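Long-range contacts in diaminopimelate decarboxylase (Helicobacter pylori, PDB 2QGH), which catalyses the pyridoxal-5'-phosphate-dependent decarboxylation of meso-diaminopimelate to L-lysine, the last step of lysine biosynthesis: residues Y38-I43 with L71-L76; V248-E253 with A324-R329; S283-S288 with V375-S380. One frame throughout, in Å; residues are numbered along the deposited sequence.

Interaction 1: residues Y38-I43 with L71-L76; sequences YDFDKI and LSILSL
The carbonyl oxygen Ser72 O accepts the helical hydrogen bond of Leu76 N (Leu76 N to Ser72 O, 3.1 Å), and the ring of Phe40 reaches the same spot, with its CE2 4.0 Å from Ser72 O. The ring meets helix 71-79 obliquely and lies against backbone as much as side chain. Its far carbon CZ comes to 3.9 Å from Ile73 N and also touches the CB of Ser72 and the CG2 branch of Ile73. With chi1 at -91°, away from the usual staggered value, the Phe40 ring reaches across to helix 71-79.

Leu76 comes back the other way, sliding past Phe40 in the opposite direction. Its CG stands roughly anti to its own backbone N (chi1 160°), which sends the CD2 methyl across to the base of the ring, 3.7 Å from Phe40 CD2. That one methyl also meets Ile43, whose CG2 is 4.1 Å from Leu76 CD2. Ile43 adds a looser touch through its other branch, CD1 to Ile73 CB at 4.4 Å. The side chains meet mainly through apolar groups, and all but Leu76 of the touching residues are buried. Asp39 takes the N-cap place where strand gives way to helix, with a weak bond from Asp41 N to its OD1 (3.3 Å).

Phe40 follows Asp39 at the junction of strand 35-39 of the beta domain and helix 40-52, whereas helix 71-79 makes the first beta-alpha-beta crossover of the eight-stranded barrel, between strands 59-64 and 83-86. Ile73 packs inward on Tyr63 of strand 59-64. Ile405 of strand 402-406 touches both Phe40 and Ser72, and Leu422 of the second subunit packs on Ser72.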
# COMPACT_ATOMS: atom_id res chain seq x y z
N TYR A 38 -10.39 -2.22 18.06
CA TYR A 38 -11.77 -2.09 17.58
C TYR A 38 -12.84 -2.19 18.66
O TYR A 38 -12.88 -3.16 19.42
CB TYR A 38 -12.08 -3.16 16.53
CG TYR A 38 -11.17 -3.14 15.33
CD1 TYR A 38 -9.93 -3.78 15.35
CD2 TYR A 38 -11.53 -2.45 14.17
CE1 TYR A 38 -9.08 -3.74 14.24
CE2 TYR A 38 -10.70 -2.40 13.07
CZ TYR A 38 -9.47 -3.04 13.11
OH TYR A 38 -8.65 -2.97 12.01
N ASP A 39 -13.71 -1.19 18.72
CA ASP A 39 -14.83 -1.19 19.66
C ASP A 39 -15.92 -1.91 18.87
O ASP A 39 -16.57 -1.31 18.02
CB ASP A 39 -15.30 0.23 19.97
CG ASP A 39 -16.34 0.27 21.09
OD1 ASP A 39 -17.12 -0.70 21.23
OD2 ASP A 39 -16.38 1.28 21.82
N PHE A 40 -16.11 -3.19 19.16
CA PHE A 40 -17.08 -3.98 18.43
C PHE A 40 -18.54 -3.51 18.52
O PHE A 40 -19.31 -3.70 17.57
CB PHE A 40 -16.93 -5.45 18.85
CG PHE A 40 -15.97 -6.23 17.98
CD1 PHE A 40 -14.96 -5.59 17.27
CD2 PHE A 40 -16.06 -7.62 17.89
CE1 PHE A 40 -14.05 -6.32 16.49
CE2 PHE A 40 -15.15 -8.36 17.11
CZ PHE A 40 -14.15 -7.70 16.41
N ASP A 41 -18.92 -2.90 19.64
CA ASP A 41 -20.29 -2.41 19.80
C ASP A 41 -20.66 -1.45 18.69
O ASP A 41 -21.78 -1.47 18.17
CB ASP A 41 -20.48 -1.69 21.14
CG ASP A 41 -20.62 -2.64 22.31
OD1 ASP A 41 -21.06 -3.79 22.09
OD2 ASP A 41 -20.30 -2.23 23.45
N LYS A 42 -19.72 -0.58 18.34
CA LYS A 42 -19.96 0.38 17.29
C LYS A 42 -20.21 -0.30 15.95
O LYS A 42 -20.92 0.22 15.10
CB LYS A 42 -18.79 1.35 17.20
CG LYS A 42 -18.60 2.19 18.45
CD LYS A 42 -17.46 3.16 18.28
CE LYS A 42 -17.22 3.96 19.54
NZ LYS A 42 -16.16 4.98 19.31
N ILE A 43 -19.61 -1.48 15.77
CA ILE A 43 -19.78 -2.23 14.53
C ILE A 43 -21.17 -2.86 14.51
O ILE A 43 -21.85 -2.86 13.49
CB ILE A 43 -18.73 -3.36 14.40
CG1 ILE A 43 -17.33 -2.75 14.32
CG2 ILE A 43 -19.02 -4.20 13.17
CD1 ILE A 43 -16.21 -3.77 14.27
N LEU A 71 -11.48 -11.78 10.36
CA LEU A 71 -12.32 -12.91 10.69
C LEU A 71 -13.26 -12.70 11.86
O LEU A 71 -14.42 -13.09 11.81
CB LEU A 71 -11.45 -14.14 10.96
CG LEU A 71 -11.26 -15.16 9.83
CD1 LEU A 71 -11.16 -14.46 8.50
CD2 LEU A 71 -10.02 -15.98 10.12
N SER A 72 -12.76 -12.07 12.92
CA SER A 72 -13.55 -11.82 14.11
C SER A 72 -14.68 -10.85 13.86
O SER A 72 -15.81 -11.10 14.28
CB SER A 72 -12.67 -11.31 15.24
OG SER A 72 -11.89 -12.36 15.76
N ILE A 73 -14.41 -9.76 13.16
CA ILE A 73 -15.48 -8.81 12.90
C ILE A 73 -16.51 -9.42 11.94
O ILE A 73 -17.71 -9.20 12.11
CB ILE A 73 -14.96 -7.48 12.33
CG1 ILE A 73 -15.51 -7.27 10.92
CG2 ILE A 73 -13.44 -7.43 12.40
CD1 ILE A 73 -15.30 -5.91 10.36
N LEU A 74 -16.06 -10.18 10.95
CA LEU A 74 -16.98 -10.80 10.01
C LEU A 74 -17.89 -11.77 10.76
O LEU A 74 -19.07 -11.92 10.43
CB LEU A 74 -16.23 -11.55 8.90
CG LEU A 74 -15.42 -10.74 7.87
CD1 LEU A 74 -14.78 -11.69 6.87
CD2 LEU A 74 -16.32 -9.77 7.15
N SER A 75 -17.34 -12.42 11.78
CA SER A 75 -18.11 -13.37 12.58
C SER A 75 -19.18 -12.62 13.38
O SER A 75 -20.31 -13.10 13.53
CB SER A 75 -17.19 -14.12 13.53
OG SER A 75 -17.89 -15.14 14.21
N LEU A 76 -18.82 -11.47 13.91
CA LEU A 76 -19.75 -10.65 14.67
C LEU A 76 -20.89 -10.26 13.73
O LEU A 76 -22.07 -10.31 14.09
CB LEU A 76 -19.06 -9.40 15.20
CG LEU A 76 -20.00 -8.24 15.58
CD1 LEU A 76 -20.98 -8.69 16.67
CD2 LEU A 76 -19.18 -7.06 16.06

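Interaction 2: residues V248-E253 with A324-R329; sequences VSYENE and AKHAIR
Tyr250 and Glu251 are the residues of 248-253 that touch Lys325, His326 and, more loosely, Ala327. Val248 comes first: its CG2 methyl lies 3.3 Å above the plane of the Tyr250 ring, toward the rim. At Ser249 the chain enters a type I turn that ends at Asn252, and Ser249 OG donates to Glu253 O (2.7 Å), in the carbonyl plane and on a lone pair. This turn belongs to the loop after strand 239-241, the seventh strand of the barrel, at the mouth where the lysine pocket lies.

Tyr250 offers His326 the face away from Val248. The two side chains run the same way, with ring centres 4.4 Å apart and planes at 44°, too tilted for a true stack. Beyond the pair, Tyr250 OH binds Arg282, while His326 binds Glu373 O through ND1 and Arg318 through NE2; both arginines line the lysine pocket. One water joins the backbones, donating to Tyr250 O and accepting from Ala327 N. Glu251 N is held by Glu253 OE1 (2.9 Å), reached from above the carboxylate plane. The extended Glu251 side chain runs at a slant across that of Lys325, OE1 resting 3.7 Å from Lys325 CD; its charge is near Lys325 NZ but beyond salt-bridge distance.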
# COMPACT_ATOMS: atom_id res chain seq x y z
N VAL A 248 -18.16 8.94 6.16
CA VAL A 248 -18.17 9.15 7.60
C VAL A 248 -17.63 10.54 7.91
O VAL A 248 -17.17 11.25 7.01
CB VAL A 248 -17.33 8.09 8.37
CG1 VAL A 248 -17.97 6.71 8.23
CG2 VAL A 248 -15.90 8.07 7.88
N SER A 249 -17.69 10.92 9.17
CA SER A 249 -17.23 12.24 9.56
C SER A 249 -15.75 12.28 9.93
O SER A 249 -15.41 12.36 11.10
CB SER A 249 -18.07 12.76 10.72
OG SER A 249 -18.01 14.17 10.77
N TYR A 250 -14.88 12.22 8.94
CA TYR A 250 -13.45 12.26 9.22
C TYR A 250 -13.04 13.62 9.78
O TYR A 250 -12.25 13.69 10.71
CB TYR A 250 -12.64 11.95 7.96
CG TYR A 250 -12.71 10.50 7.53
CD1 TYR A 250 -12.38 9.47 8.42
CD2 TYR A 250 -13.08 10.16 6.23
CE1 TYR A 250 -12.42 8.14 8.02
CE2 TYR A 250 -13.13 8.83 5.82
CZ TYR A 250 -12.80 7.82 6.71
OH TYR A 250 -12.84 6.51 6.30
N GLU A 251 -13.60 14.68 9.21
CA GLU A 251 -13.27 16.03 9.65
C GLU A 251 -14.49 16.79 10.20
O GLU A 251 -14.70 17.96 9.88
CB GLU A 251 -12.66 16.81 8.49
CG GLU A 251 -11.46 16.12 7.85
CD GLU A 251 -10.84 16.93 6.74
OE1 GLU A 251 -10.32 18.04 7.01
OE2 GLU A 251 -10.85 16.47 5.58
N ASN A 252 -15.29 16.12 11.03
CA ASN A 252 -16.48 16.72 11.64
C ASN A 252 -17.53 17.26 10.65
O ASN A 252 -18.31 18.14 11.01
CB ASN A 252 -16.07 17.86 12.58
CG ASN A 252 -15.15 17.39 13.69
OD1 ASN A 252 -15.54 16.59 14.54
ND2 ASN A 252 -13.92 17.90 13.69
N GLU A 253 -17.55 16.73 9.43
CA GLU A 253 -18.52 17.17 8.43
C GLU A 253 -19.86 16.50 8.71
O GLU A 253 -19.94 15.53 9.48
CB GLU A 253 -18.04 16.78 7.03
CG GLU A 253 -16.64 17.21 6.74
CD GLU A 253 -15.73 16.05 6.39
OE1 GLU A 253 -15.66 15.08 7.18
OE2 GLU A 253 -15.09 16.12 5.32
N ALA A 324 -6.08 11.90 2.85
CA ALA A 324 -7.11 11.85 3.88
C ALA A 324 -6.60 12.33 5.23
O ALA A 324 -5.44 12.10 5.60
CB ALA A 324 -7.66 10.44 4.00
N LYS A 325 -7.47 13.00 5.97
CA LYS A 325 -7.11 13.50 7.28
C LYS A 325 -7.98 12.85 8.34
O LYS A 325 -9.19 13.08 8.39
CB LYS A 325 -7.29 15.02 7.34
CG LYS A 325 -6.47 15.76 6.30
CD LYS A 325 -6.80 17.24 6.28
CE LYS A 325 -6.06 17.94 5.16
NZ LYS A 325 -6.43 19.38 5.06
N HIS A 326 -7.37 12.02 9.18
CA HIS A 326 -8.07 11.38 10.27
C HIS A 326 -7.67 12.10 11.55
O HIS A 326 -6.52 12.52 11.71
CB HIS A 326 -7.70 9.90 10.36
CG HIS A 326 -8.21 9.07 9.22
ND1 HIS A 326 -9.03 7.98 9.41
CD2 HIS A 326 -8.02 9.18 7.88
CE1 HIS A 326 -9.32 7.44 8.24
NE2 HIS A 326 -8.72 8.15 7.29
N ALA A 327 -8.61 12.27 12.47
CA ALA A 327 -8.31 12.97 13.71
C ALA A 327 -7.28 12.22 14.56
O ALA A 327 -7.19 10.99 14.51
CB ALA A 327 -9.59 13.19 14.51
N ILE A 328 -6.51 12.98 15.32
CA ILE A 328 -5.48 12.43 16.21
C ILE A 328 -5.81 12.88 17.63
O ILE A 328 -5.90 14.07 17.92
CB ILE A 328 -4.07 12.93 15.82
CG1 ILE A 328 -3.66 12.32 14.47
CG2 ILE A 328 -3.06 12.57 16.91
CD1 ILE A 328 -2.34 12.82 13.93
N ARG A 329 -6.01 11.91 18.52
CA ARG A 329 -6.35 12.19 19.90
C ARG A 329 -5.29 11.65 20.86
O ARG A 329 -4.84 10.51 20.72
CB ARG A 329 -7.71 11.55 20.21
CG ARG A 329 -8.18 11.70 21.64
CD ARG A 329 -9.30 10.73 21.92
NE ARG A 329 -8.90 9.38 21.54
CZ ARG A 329 -9.68 8.31 21.64
NH1 ARG A 329 -10.91 8.42 22.11
NH2 ARG A 329 -9.22 7.12 21.27
O HOH W 1 -11.25 11.32 11.86

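Interaction 3: residues S283-S288 with V375-S380; sequences SIVAES and VGAYGS. With LYS (lysine), chain C; PLP (pyridoxal-5'-phosphate), chain B.
Val375 N lies near Ala286 O without bonding it, and the next residue takes that oxygen: Gly376 N donates to a lone pair of Ala286 O at 2.9 Å. Gly376, lacking a side chain, packs its CA 3.4 Å from Val285 O in a CA-H...O contact; Ser288 OG donates to the same carbonyl. Gly376 O in turn sits 3.3 Å from Val285 CG2 and accepts from Asn68. Ala377 closes the apolar side, its CB 3.8 Å from Val285 CG2 and 4.0 Å from Ala286 CB.

Tyr378 then turns into the active site with a positive phi (54°). Its OH donates to phosphate oxygen O1P of pyridoxal phosphate at 2.7 Å, O1P lying in the ring plane, while CB of the bound lysine stands 3.5 Å above the ring centre. The lysine NZ is 1.3 Å from cofactor atom C4A, consistent with a product Schiff base. Last comes Ser380, whose OG binds Glu394. The whole contact lies between the two domains: Val285 rests on Tyr63 of barrel strand 59-64, Ser288 on Ile43 of helix 40-52, and Val375 on Tyr36 of strand 35-39.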
# COMPACT_ATOMS: atom_id res chain seq x y z
N SER A 283 -18.92 3.05 6.44
CA SER A 283 -19.89 3.44 7.47
C SER A 283 -20.22 2.34 8.49
O SER A 283 -20.89 2.59 9.48
CB SER A 283 -21.19 3.94 6.81
OG SER A 283 -21.69 3.01 5.88
N ILE A 284 -19.74 1.13 8.25
CA ILE A 284 -19.99 0.04 9.19
C ILE A 284 -18.83 -0.11 10.17
O ILE A 284 -19.05 -0.31 11.37
CB ILE A 284 -20.16 -1.33 8.47
CG1 ILE A 284 -21.38 -1.31 7.54
CG2 ILE A 284 -20.27 -2.45 9.51
CD1 ILE A 284 -22.72 -1.28 8.25
N VAL A 285 -17.61 0.01 9.67
CA VAL A 285 -16.43 -0.20 10.51
C VAL A 285 -15.50 0.97 10.79
O VAL A 285 -14.73 0.92 11.75
CB VAL A 285 -15.55 -1.35 9.95
CG1 VAL A 285 -16.30 -2.65 10.00
CG2 VAL A 285 -15.14 -1.04 8.52
N ALA A 286 -15.53 2.01 9.97
CA ALA A 286 -14.63 3.14 10.17
C ALA A 286 -14.44 3.54 11.64
O ALA A 286 -13.38 3.30 12.23
CB ALA A 286 -15.10 4.33 9.36
N GLU A 287 -15.48 4.14 12.23
CA GLU A 287 -15.42 4.62 13.60
C GLU A 287 -14.97 3.63 14.69
O GLU A 287 -14.28 4.03 15.63
CB GLU A 287 -16.78 5.24 13.99
CG GLU A 287 -16.88 5.64 15.46
CD GLU A 287 -18.23 6.27 15.83
OE1 GLU A 287 -19.28 5.72 15.44
OE2 GLU A 287 -18.23 7.32 16.53
N SER A 288 -15.35 2.37 14.57
CA SER A 288 -15.00 1.37 15.58
C SER A 288 -13.52 1.06 15.71
O SER A 288 -13.08 0.49 16.71
CB SER A 288 -15.73 0.05 15.31
OG SER A 288 -15.04 -0.75 14.35
N VAL A 375 -10.08 4.68 11.75
CA VAL A 375 -9.20 3.93 10.86
C VAL A 375 -9.64 2.48 10.72
O VAL A 375 -8.85 1.62 10.32
CB VAL A 375 -7.75 3.93 11.38
CG1 VAL A 375 -7.24 5.35 11.48
CG2 VAL A 375 -7.69 3.25 12.74
N GLY A 376 -10.91 2.21 11.06
CA GLY A 376 -11.43 0.85 10.97
C GLY A 376 -11.74 0.40 9.56
O GLY A 376 -11.91 -0.79 9.29
N ALA A 377 -11.82 1.35 8.63
CA ALA A 377 -12.11 1.02 7.25
C ALA A 377 -10.94 1.38 6.37
O ALA A 377 -10.38 2.47 6.48
CB ALA A 377 -13.35 1.76 6.78
N TYR A 378 -10.56 0.45 5.50
CA TYR A 378 -9.45 0.67 4.58
C TYR A 378 -8.21 1.08 5.35
O TYR A 378 -7.38 1.84 4.86
CB TYR A 378 -9.83 1.73 3.55
CG TYR A 378 -11.12 1.37 2.84
CD1 TYR A 378 -11.19 0.26 1.99
CD2 TYR A 378 -12.29 2.10 3.06
CE1 TYR A 378 -12.39 -0.12 1.39
CE2 TYR A 378 -13.50 1.74 2.46
CZ TYR A 378 -13.55 0.62 1.63
OH TYR A 378 -14.74 0.24 1.05
N GLY A 379 -8.11 0.56 6.56
CA GLY A 379 -6.95 0.83 7.40
C GLY A 379 -6.01 -0.35 7.23
O GLY A 379 -5.20 -0.38 6.31
N SER A 380 -6.14 -1.35 8.09
CA SER A 380 -5.27 -2.51 8.00
C SER A 380 -5.48 -3.36 6.74
O SER A 380 -4.64 -4.18 6.41
CB SER A 380 -5.44 -3.39 9.23
OG SER A 380 -6.53 -4.26 9.07
N LYS C . -9.77 2.33 -0.34
CA LYS C . -10.60 3.57 -0.42
C LYS C . -10.41 4.43 0.83
O LYS C . -9.45 4.13 1.58
CB LYS C . -12.09 3.19 -0.58
CG LYS C . -12.38 2.49 -1.90
CD LYS C . -13.74 1.81 -1.91
CE LYS C . -13.98 1.15 -3.27
NZ LYS C . -15.21 0.29 -3.35
OXT LYS C . -11.19 5.37 1.05
N1 PLP B . -19.83 -1.98 -3.08
C2 PLP B . -18.94 -1.87 -4.17
C2A PLP B . -19.24 -2.55 -5.45
C3 PLP B . -17.73 -1.09 -3.99
O3 PLP B . -16.82 -0.96 -5.02
C4 PLP B . -17.46 -0.47 -2.77
C4A PLP B . -16.34 0.51 -2.80
C5 PLP B . -18.34 -0.60 -1.69
C6 PLP B . -19.56 -1.35 -1.85
C5A PLP B . -18.07 -0.21 -0.30
O4P PLP B . -18.30 1.17 -0.16
P PLP B . -18.09 1.86 1.12
O1P PLP B . -16.93 1.39 2.05
O2P PLP B . -19.49 1.70 1.85
O3P PLP B . -17.79 3.36 0.74

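In the fold
From the N terminus, interaction 1 closes first, a short loop holding strand 59-64 that brings the start of helix 40-52 onto helix 71-79 of the barrel. It is complete before the other two begin. Interactions 2 and 3 then cross, because 283-288 falls between 248-253 and 324-329, while 375-380 comes after both. Each joins a segment that follows one of the last two barrel strands to the beta domain, one at the pocket mouth and the other deeper, beside the cofactor. Interactions 1 and 3 touch through a probable hydrogen bond from Asp39 N to Ser288 O (2.7 Å), and Val248 of interaction 2 packs on Ala286 of interaction 3.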